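Local coordinates for phage-related protein (Bacillus cereus, PDB 4JG2), which is of uncharacterised function but probably binds single-stranded DNA, like the ssDNA-binding protein of Enterobacter phage Enc34, at residues A[38-52]-A[64-77]. Numbering follows the deposited sequence.
Sequences VVTSVNTRLSYFHGW and YSVSVLIPKTDKET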
ATOM      1  N   VAL A  38      -3.879  -3.707   8.086  1.00  7.84           N
ATOM      2  CA  VAL A  38      -4.582  -4.656   7.207  1.00  8.28           C
ATOM      3  C   VAL A  38      -3.559  -5.411   6.398  1.00  8.47           C
ATOM      4  O   VAL A  38      -2.648  -4.807   5.834  1.00 11.24           O
ATOM      5  CB  VAL A  38      -5.505  -3.929   6.217  1.00 10.24           C
ATOM      6  CG1 VAL A  38      -6.190  -4.958   5.259  1.00 12.17           C
ATOM      7  CG2 VAL A  38      -6.532  -3.075   6.955  1.00 11.52           C
ATOM      8  N   VAL A  39      -3.710  -6.716   6.322  1.00  7.99           N
ATOM      9  CA  VAL A  39      -2.899  -7.549   5.426  1.00  8.19           C
ATOM     10  C   VAL A  39      -3.778  -7.957   4.252  1.00  8.42           C
ATOM     11  O   VAL A  39      -4.812  -8.609   4.451  1.00 10.66           O
ATOM     12  CB  VAL A  39      -2.268  -8.749   6.135  1.00  9.44           C
ATOM     13  CG1 VAL A  39      -1.295  -9.487   5.235  1.00 11.53           C
ATOM     14  CG2 VAL A  39      -1.512  -8.322   7.362  1.00 11.50           C
ATOM     15  N   THR A  40      -3.413  -7.546   3.040  1.00  7.95           N
ATOM     16  CA  THR A  40      -4.241  -7.807   1.845  1.00  8.12           C
ATOM     17  C   THR A  40      -4.208  -9.278   1.445  1.00  8.23           C
ATOM     18  O   THR A  40      -3.421 -10.067   1.999  1.00  9.52           O
ATOM     19  CB  THR A  40      -3.844  -6.880   0.690  1.00  8.30           C
ATOM     20  OG1 THR A  40      -2.577  -7.286   0.214  1.00  8.32           O
ATOM     21  CG2 THR A  40      -3.777  -5.418   1.112  1.00  8.28           C
ATOM     22  N   SER A  41      -5.075  -9.613   0.500  1.00  8.50           N
ATOM     23  CA  SER A  41      -5.253 -11.016   0.101  1.00  8.96           C
ATOM     24  C   SER A  41      -4.199 -11.544  -0.808  1.00  8.96           C
ATOM     25  O   SER A  41      -3.438 -10.788  -1.451  1.00  9.03           O
ATOM     26  CB  SER A  41      -6.660 -11.237  -0.552  1.00 10.84           C
ATOM     27  OG  SER A  41      -6.544 -10.993  -1.923  1.00 11.17           O
ATOM     28  N   VAL A  42      -4.209 -12.845  -0.999  1.00  9.70           N
ATOM     29  CA  VAL A  42      -3.326 -13.474  -1.994  1.00  9.56           C
ATOM     30  C   VAL A  42      -3.591 -13.047  -3.441  1.00  9.25           C
ATOM     31  O   VAL A  42      -2.794 -13.342  -4.323  1.00 11.60           O
ATOM     32  CB  VAL A  42      -3.382 -15.025  -1.902  1.00 10.52           C
ATOM     33  CG1 VAL A  42      -2.841 -15.483  -0.571  1.00 12.40           C
ATOM     34  CG2 VAL A  42      -4.770 -15.598  -2.158  1.00 12.31           C
ATOM     35  N   ASN A  43      -4.757 -12.378  -3.674  1.00  9.07           N
ATOM     36  CA  ASN A  43      -5.105 -11.919  -5.044  1.00  9.66           C
ATOM     37  C   ASN A  43      -4.740 -10.488  -5.317  1.00  8.17           C
ATOM     38  O   ASN A  43      -5.035  -9.946  -6.368  1.00 10.44           O
ATOM     39  CB  ASN A  43      -6.583 -12.158  -5.296  1.00 13.17           C
ATOM     40  CG  ASN A  43      -6.915 -13.609  -5.181  1.00 19.09           C
ATOM     41  OD1 ASN A  43      -6.313 -14.440  -5.829  1.00 26.63           O
ATOM     42  ND2 ASN A  43      -7.784 -13.895  -4.312  1.00 27.88           N
ATOM     43  N   THR A  44      -3.965  -9.901  -4.405  1.00  8.05           N
ATOM     44  CA  THR A  44      -3.461  -8.530  -4.548  1.00  7.85           C
ATOM     45  C   THR A  44      -2.361  -8.510  -5.620  1.00  7.94           C
ATOM     46  O   THR A  44      -1.483  -9.379  -5.618  1.00  8.84           O
ATOM     47  CB  THR A  44      -2.776  -8.069  -3.256  1.00  7.78           C
ATOM     48  OG1 THR A  44      -3.691  -8.199  -2.187  1.00  8.51           O
ATOM     49  CG2 THR A  44      -2.252  -6.717  -3.363  1.00  9.32           C
ATOM     50  N   ARG A  45      -2.423  -7.560  -6.551  1.00  7.43           N
ATOM     51  CA  ARG A  45      -1.395  -7.419  -7.576  1.00  7.45           C
ATOM     52  C   ARG A  45      -0.545  -6.180  -7.290  1.00  6.49           C
ATOM     53  O   ARG A  45      -1.063  -5.182  -6.785  1.00  8.25           O
ATOM     54  CB  ARG A  45      -2.023  -7.341  -8.972  1.00  8.08           C
ATOM     55  CG  ARG A  45      -1.058  -7.618 -10.096  1.00  8.27           C
ATOM     56  CD  ARG A  45      -1.745  -7.635 -11.448  1.00  9.08           C
ATOM     57  NE  ARG A  45      -0.827  -8.014 -12.524  1.00  8.50           N
ATOM     58  CZ  ARG A  45      -1.052  -7.811 -13.806  1.00  9.16           C
ATOM     59  NH1 ARG A  45      -2.209  -7.252 -14.172  1.00 11.26           N
ATOM     60  NH2 ARG A  45      -0.204  -8.168 -14.729  1.00 10.70           N
ATOM     61  N   LEU A  46       0.751  -6.235  -7.597  1.00  7.09           N
ATOM     62  CA  LEU A  46       1.648  -5.098  -7.360  1.00  6.80           C
ATOM     63  C   LEU A  46       1.816  -4.304  -8.628  1.00  7.48           C
ATOM     64  O   LEU A  46       2.142  -4.847  -9.712  1.00  9.78           O
ATOM     65  CB  LEU A  46       3.015  -5.600  -6.877  1.00  7.28           C
ATOM     66  CG  LEU A  46       3.000  -6.554  -5.700  1.00  7.96           C
ATOM     67  CD1 LEU A  46       4.395  -6.851  -5.245  1.00  9.77           C
ATOM     68  CD2 LEU A  46       2.170  -6.030  -4.539  1.00  8.74           C
ATOM     69  N   SER A  47       1.677  -2.974  -8.519  1.00  7.02           N
ATOM     70  CA  SER A  47       1.936  -2.043  -9.597  1.00  7.54           C
ATOM     71  C   SER A  47       2.990  -1.040  -9.119  1.00  7.40           C
ATOM     72  O   SER A  47       2.997  -0.642  -7.941  1.00  7.77           O
ATOM     73  CB  SER A  47       0.632  -1.307  -9.985  1.00  9.94           C
ATOM     74  OG  SER A  47       0.799  -0.155 -10.764  1.00 12.06           O
ATOM     75  N   TYR A  48       3.871  -0.592 -10.011  1.00  7.20           N
ATOM     76  CA  TYR A  48       4.880   0.380  -9.666  1.00  8.51           C
ATOM     77  C   TYR A  48       5.629  -0.072  -8.414  1.00  8.20           C
ATOM     78  O   TYR A  48       5.795   0.677  -7.423  1.00  9.04           O
ATOM     79  CB  TYR A  48       4.315   1.810  -9.553  1.00  9.11           C
ATOM     80  CG  TYR A  48       3.603   2.275 -10.782  1.00  9.66           C
ATOM     81  CD1 TYR A  48       4.215   2.293 -12.008  1.00 11.02           C
ATOM     82  CD2 TYR A  48       2.309   2.714 -10.705  1.00 13.62           C
ATOM     83  CE1 TYR A  48       3.555   2.788 -13.124  1.00 13.02           C
ATOM     84  CE2 TYR A  48       1.650   3.165 -11.800  1.00 17.82           C
ATOM     85  CZ  TYR A  48       2.288   3.221 -13.014  1.00 14.96           C
ATOM     86  OH  TYR A  48       1.661   3.658 -14.177  1.00 26.32           O
ATOM     87  N   PHE A  49       6.154  -1.281  -8.477  1.00  8.71           N
ATOM     88  CA  PHE A  49       6.830  -1.850  -7.344  1.00  8.05           C
ATOM     89  C   PHE A  49       8.226  -1.285  -7.112  1.00  8.55           C
ATOM     90  O   PHE A  49       9.135  -1.469  -7.915  1.00 10.74           O
ATOM     91  CB  PHE A  49       6.907  -3.391  -7.521  1.00  9.40           C
ATOM     92  CG  PHE A  49       7.663  -4.067  -6.468  1.00  8.91           C
ATOM     93  CD1 PHE A  49       7.197  -4.226  -5.206  1.00 12.02           C
ATOM     94  CD2 PHE A  49       8.921  -4.507  -6.789  1.00 13.09           C
ATOM     95  CE1 PHE A  49       8.058  -4.936  -4.252  1.00 14.50           C
ATOM     96  CE2 PHE A  49       9.719  -5.094  -5.939  1.00 17.47           C
ATOM     97  CZ  PHE A  49       9.328  -5.355  -4.704  1.00 13.27           C
ATOM     98  N   HIS A  50       8.386  -0.661  -5.951  1.00  7.35           N
ATOM     99  CA  HIS A  50       9.658  -0.103  -5.510  1.00  6.89           C
ATOM    100  C   HIS A  50       9.915  -0.576  -4.093  1.00  6.99           C
ATOM    101  O   HIS A  50      10.118   0.186  -3.167  1.00  8.66           O
ATOM    102  CB  HIS A  50       9.679   1.396  -5.635  1.00  7.77           C
ATOM    103  CG  HIS A  50       9.645   1.857  -7.057  1.00  9.65           C
ATOM    104  ND1 HIS A  50      10.677   1.660  -7.926  1.00 12.93           N
ATOM    105  CD2 HIS A  50       8.669   2.440  -7.771  1.00 13.68           C
ATOM    106  CE1 HIS A  50      10.346   2.113  -9.118  1.00 15.27           C
ATOM    107  NE2 HIS A  50       9.110   2.564  -9.061  1.00 17.86           N
ATOM    108  N   GLY A  51       9.966  -1.890  -3.921  1.00  8.40           N
ATOM    109  CA  GLY A  51      10.237  -2.518  -2.646  1.00  8.12           C
ATOM    110  C   GLY A  51      11.670  -2.940  -2.416  1.00  8.05           C
ATOM    111  O   GLY A  51      12.040  -3.111  -1.285  1.00  9.65           O
ATOM    112  N   TRP A  52      12.468  -3.101  -3.486  1.00  8.15           N
ATOM    113  CA  TRP A  52      13.871  -3.461  -3.268  1.00  9.40           C
ATOM    114  C   TRP A  52      14.769  -2.237  -3.098  1.00 11.10           C
ATOM    115  O   TRP A  52      15.753  -2.302  -2.376  1.00 14.86           O
ATOM    116  CB  TRP A  52      14.396  -4.314  -4.439  1.00  9.99           C
ATOM    117  CG  TRP A  52      13.696  -5.629  -4.665  1.00  7.82           C
ATOM    118  CD1 TRP A  52      13.016  -6.022  -5.765  1.00  8.85           C
ATOM    119  CD2 TRP A  52      13.641  -6.732  -3.736  1.00  7.33           C
ATOM    120  NE1 TRP A  52      12.543  -7.317  -5.618  1.00  8.16           N
ATOM    121  CE2 TRP A  52      12.934  -7.768  -4.379  1.00  7.25           C
ATOM    122  CE3 TRP A  52      14.185  -6.958  -2.458  1.00  8.70           C
ATOM    123  CZ2 TRP A  52      12.754  -9.030  -3.797  1.00  8.86           C
ATOM    124  CZ3 TRP A  52      14.009  -8.190  -1.886  1.00 10.14           C
ATOM    125  CH2 TRP A  52      13.295  -9.201  -2.539  1.00  9.00           C
ATOM    126  N   TYR A  64      10.474   3.764  -0.270  1.00  6.71           N
ATOM    127  CA  TYR A  64       9.973   2.482  -0.765  1.00  6.50           C
ATOM    128  C   TYR A  64       8.475   2.650  -1.002  1.00  6.62           C
ATOM    129  O   TYR A  64       7.781   3.308  -0.196  1.00  7.16           O
ATOM    130  CB  TYR A  64      10.273   1.360   0.209  1.00  7.13           C
ATOM    131  CG  TYR A  64      11.757   1.163   0.459  1.00  7.13           C
ATOM    132  CD1 TYR A  64      12.464   1.885   1.402  1.00  8.12           C
ATOM    133  CD2 TYR A  64      12.452   0.222  -0.285  1.00  8.12           C
ATOM    134  CE1 TYR A  64      13.819   1.735   1.533  1.00  9.29           C
ATOM    135  CE2 TYR A  64      13.791   0.004  -0.133  1.00  9.74           C
ATOM    136  CZ  TYR A  64      14.471   0.769   0.785  1.00 10.08           C
ATOM    137  OH  TYR A  64      15.838   0.572   0.951  1.00 13.05           O
ATOM    138  N   SER A  65       7.950   2.072  -2.066  1.00  6.64           N
ATOM    139  CA  SER A  65       6.560   2.275  -2.377  1.00  6.62           C
ATOM    140  C   SER A  65       6.066   1.193  -3.301  1.00  6.45           C
ATOM    141  O   SER A  65       6.806   0.517  -3.994  1.00  8.16           O
ATOM    142  CB  SER A  65       6.367   3.643  -3.041  1.00  8.48           C
ATOM    143  OG  SER A  65       7.068   3.747  -4.303  1.00  9.85           O
ATOM    144  N   VAL A  66       4.720   1.058  -3.343  1.00  6.77           N
ATOM    145  CA  VAL A  66       4.039   0.180  -4.284  1.00  7.17           C
ATOM    146  C   VAL A  66       2.588   0.644  -4.340  1.00  6.84           C
ATOM    147  O   VAL A  66       2.056   1.105  -3.355  1.00  8.19           O
ATOM    148  CB  VAL A  66       4.113  -1.306  -3.843  1.00  8.49           C
ATOM    149  CG1 VAL A  66       3.622  -1.529  -2.454  1.00 11.17           C
ATOM    150  CG2 VAL A  66       3.504  -2.246  -4.852  1.00  8.98           C
ATOM    151  N   SER A  67       2.005   0.502  -5.537  0.50  6.82           N
ATOM    152  CA  SER A  67       0.573   0.677  -5.754  0.50  7.23           C
ATOM    153  C   SER A  67      -0.058  -0.717  -5.638  0.50  6.71           C
ATOM    154  O   SER A  67       0.197  -1.584  -6.471  0.50  9.80           O
ATOM    155  CB  SER A  67       0.294   1.351  -7.092  0.50  8.19           C
ATOM    156  OG  SER A  67       0.733   2.707  -7.063  0.50  7.62           O
ATOM    157  N   VAL A  68      -0.849  -0.919  -4.582  1.00  7.53           N
ATOM    158  CA  VAL A  68      -1.397  -2.200  -4.289  1.00  7.28           C
ATOM    159  C   VAL A  68      -2.790  -2.289  -4.919  1.00  7.22           C
ATOM    160  O   VAL A  68      -3.690  -1.487  -4.587  1.00  8.73           O
ATOM    161  CB  VAL A  68      -1.487  -2.239  -2.744  1.00 11.76           C
ATOM    162  CG1 VAL A  68      -2.014  -3.531  -2.246  1.00 11.73           C
ATOM    163  CG2 VAL A  68      -0.119  -1.926  -2.082  1.00 13.45           C
ATOM    164  N   LEU A  69      -2.973  -3.254  -5.821  1.00  6.95           N
ATOM    165  CA  LEU A  69      -4.210  -3.452  -6.552  1.00  7.09           C
ATOM    166  C   LEU A  69      -5.054  -4.490  -5.862  1.00  7.88           C
ATOM    167  O   LEU A  69      -4.646  -5.660  -5.764  1.00  8.35           O
ATOM    168  CB  LEU A  69      -3.904  -3.850  -7.993  1.00  8.68           C
ATOM    169  CG  LEU A  69      -3.037  -2.927  -8.808  1.00  9.94           C
ATOM    170  CD1 LEU A  69      -2.843  -3.461 -10.210  1.00 11.09           C
ATOM    171  CD2 LEU A  69      -3.372  -1.492  -8.806  1.00 17.12           C
ATOM    172  N   ILE A  70      -6.221  -4.086  -5.393  1.00  7.60           N
ATOM    173  CA  ILE A  70      -7.135  -4.929  -4.623  1.00  7.83           C
ATOM    174  C   ILE A  70      -8.379  -5.211  -5.450  1.00  7.53           C
ATOM    175  O   ILE A  70      -9.112  -4.289  -5.797  1.00  8.09           O
ATOM    176  CB  ILE A  70      -7.532  -4.159  -3.345  1.00  9.18           C
ATOM    177  CG1 ILE A  70      -6.263  -3.852  -2.504  1.00 11.91           C
ATOM    178  CG2 ILE A  70      -8.555  -4.936  -2.502  1.00 10.72           C
ATOM    179  CD1 ILE A  70      -6.302  -2.640  -1.684  1.00 17.13           C
ATOM    180  N   PRO A  71      -8.574  -6.477  -5.834  1.00  7.95           N
ATOM    181  CA  PRO A  71      -9.747  -6.723  -6.661  1.00  8.29           C
ATOM    182  C   PRO A  71     -11.025  -6.265  -5.970  1.00  8.56           C
ATOM    183  O   PRO A  71     -11.170  -6.489  -4.775  1.00  9.93           O
ATOM    184  CB  PRO A  71      -9.698  -8.241  -6.905  1.00 12.17           C
ATOM    185  CG  PRO A  71      -8.533  -8.747  -6.251  1.00 14.64           C
ATOM    186  CD  PRO A  71      -7.783  -7.690  -5.570  1.00  9.23           C
ATOM    187  N   LYS A  72     -11.999  -5.773  -6.755  1.00  8.92           N
ATOM    188  CA  LYS A  72     -13.266  -5.369  -6.176  1.00  9.98           C
ATOM    189  C   LYS A  72     -14.062  -6.531  -5.616  1.00 10.36           C
ATOM    190  O   LYS A  72     -14.976  -6.321  -4.854  1.00 12.18           O
ATOM    191  CB  LYS A  72     -14.046  -4.552  -7.211  1.00 10.19           C
ATOM    192  CG  LYS A  72     -13.428  -3.175  -7.402  1.00 10.91           C
ATOM    193  CD  LYS A  72     -14.253  -2.249  -8.285  1.00 11.99           C
ATOM    194  CE  LYS A  72     -13.657  -0.841  -8.351  1.00 11.48           C
ATOM    195  NZ  LYS A  72     -14.465   0.098  -9.149  1.00 12.49           N
ATOM    196  N   THR A  73     -13.742  -7.745  -6.002  1.00 10.65           N
ATOM    197  CA  THR A  73     -14.315  -8.963  -5.442  1.00 12.02           C
ATOM    198  C   THR A  73     -13.761  -9.318  -4.048  1.00 11.57           C
ATOM    199  O   THR A  73     -14.331 -10.174  -3.370  1.00 12.52           O
ATOM    200  CB  THR A  73     -14.083 -10.149  -6.402  1.00 12.07           C
ATOM    201  OG1 THR A  73     -12.680 -10.196  -6.715  1.00 13.11           O
ATOM    202  CG2 THR A  73     -14.884 -10.031  -7.681  1.00 14.40           C
ATOM    203  N   ASP A  74     -12.677  -8.671  -3.611  0.50 10.02           N
ATOM    204  CA  ASP A  74     -12.067  -8.984  -2.325  0.50  9.99           C
ATOM    205  C   ASP A  74     -12.723  -8.192  -1.225  0.50 10.43           C
ATOM    206  O   ASP A  74     -12.165  -7.257  -0.650  0.50 10.45           O
ATOM    207  CB  ASP A  74     -10.570  -8.725  -2.372  0.50 10.08           C
ATOM    208  CG  ASP A  74      -9.873  -9.247  -1.136  0.50 11.26           C
ATOM    209  OD1 ASP A  74     -10.631  -9.791  -0.192  0.50 14.38           O
ATOM    210  OD2 ASP A  74      -8.650  -9.104  -1.088  0.50 13.31           O
ATOM    211  N   LYS A  75     -13.964  -8.547  -0.930  1.00 11.32           N
ATOM    212  CA  LYS A  75     -14.748  -7.822   0.068  1.00 11.31           C
ATOM    213  C   LYS A  75     -14.144  -7.823   1.437  1.00 12.45           C
ATOM    214  O   LYS A  75     -14.210  -6.840   2.141  1.00 12.81           O
ATOM    215  CB  LYS A  75     -16.197  -8.414   0.146  1.00 15.31           C
ATOM    216  CG  LYS A  75     -16.892  -8.409  -1.179  1.00 19.52           C
ATOM    217  CD  LYS A  75     -17.070  -7.001  -1.749  1.00 26.35           C
ATOM    218  CE  LYS A  75     -18.069  -6.854  -2.940  1.00 38.71           C
ATOM    219  NZ  LYS A  75     -17.649  -7.003  -4.387  1.00 36.12           N
ATOM    220  N   GLU A  76     -13.519  -8.908   1.831  1.00 12.70           N
ATOM    221  CA  GLU A  76     -12.909  -8.968   3.151  1.00 13.83           C
ATOM    222  C   GLU A  76     -11.826  -7.909   3.277  1.00 11.77           C
ATOM    223  O   GLU A  76     -11.780  -7.151   4.260  1.00 12.24           O
ATOM    224  CB  GLU A  76     -12.342 -10.358   3.442  1.00 15.45           C
ATOM    225  CG  GLU A  76     -11.804 -10.616   4.817  1.00 23.25           C
ATOM    226  CD  GLU A  76     -11.445 -12.104   5.045  1.00 37.93           C
ATOM    227  OE1 GLU A  76     -11.304 -12.865   4.054  1.00 43.32           O
ATOM    228  OE2 GLU A  76     -11.278 -12.513   6.218  1.00 64.03           O
ATOM    229  N   THR A  77     -10.911  -7.788   2.309  1.00 10.87           N
ATOM    230  CA  THR A  77      -9.878  -6.802   2.385  1.00  9.48           C
ATOM    231  C   THR A  77     -10.446  -5.394   2.296  1.00  8.91           C
ATOM    232  O   THR A  77     -10.011  -4.502   3.031  1.00  9.45           O
ATOM    233  CB  THR A  77      -8.846  -7.025   1.246  1.00 10.02           C
ATOM    234  OG1 THR A  77      -8.305  -8.348   1.365  1.00 12.48           O
ATOM    235  CG2 THR A  77      -7.733  -5.995   1.275  1.00 10.98           C
TER
HETATM  236  O   HOH W   1      -7.244  -9.282   3.643  1.00 21.46           O
HETATM  237  O   HOH W   2      -6.427  -7.760  -1.492  1.00 11.06           O
HETATM  238  O   HOH W   3       5.472   3.170  -6.451  1.00 12.47           O
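Between Ser47 and His50 the pairing with 64-71 slips by one residue, a beta bulge. Tyr48, both backbone angles positive, takes up the extra residue, and a water ties its carbonyl to Ser65 OG. Val66 CG2, anti to its backbone N, packs opposite the bulge, 3.9 Å from Leu46 CB and 4.2 Å from Phe49 CD1; beta-branching keeps this methyl close to the backbone. Paired backbone bonds join Arg45 to Leu69, Ser47 to Ser67 and His50 to Ser65, making 45-50 an outer strand of a four-stranded antiparallel sheet, its far side bonded through Leu46 to Gly155 and Cys156. Leu69 lays its branched end beside the small Ser47, whose OG is hydrogen-bonded to Tyr122 OH. Val68, on the face shared with Leu46, has CG1 only 3.4 Å from Thr44 CG2, tightly packed; threonine suits both needs, its OG1 bonding Ser41 O. Asp74 caps helix 75-96: in one of two conformers OD1 accepts from Thr77 N (3.2 Å) and OD2 from Thr77 OG1 (2.6 Å), both donors out of the carboxylate plane. A short carboxylate suits this N-cap; OD2 also takes a weak bond from Ser41 OG and one from a water bridging to Ser41 N.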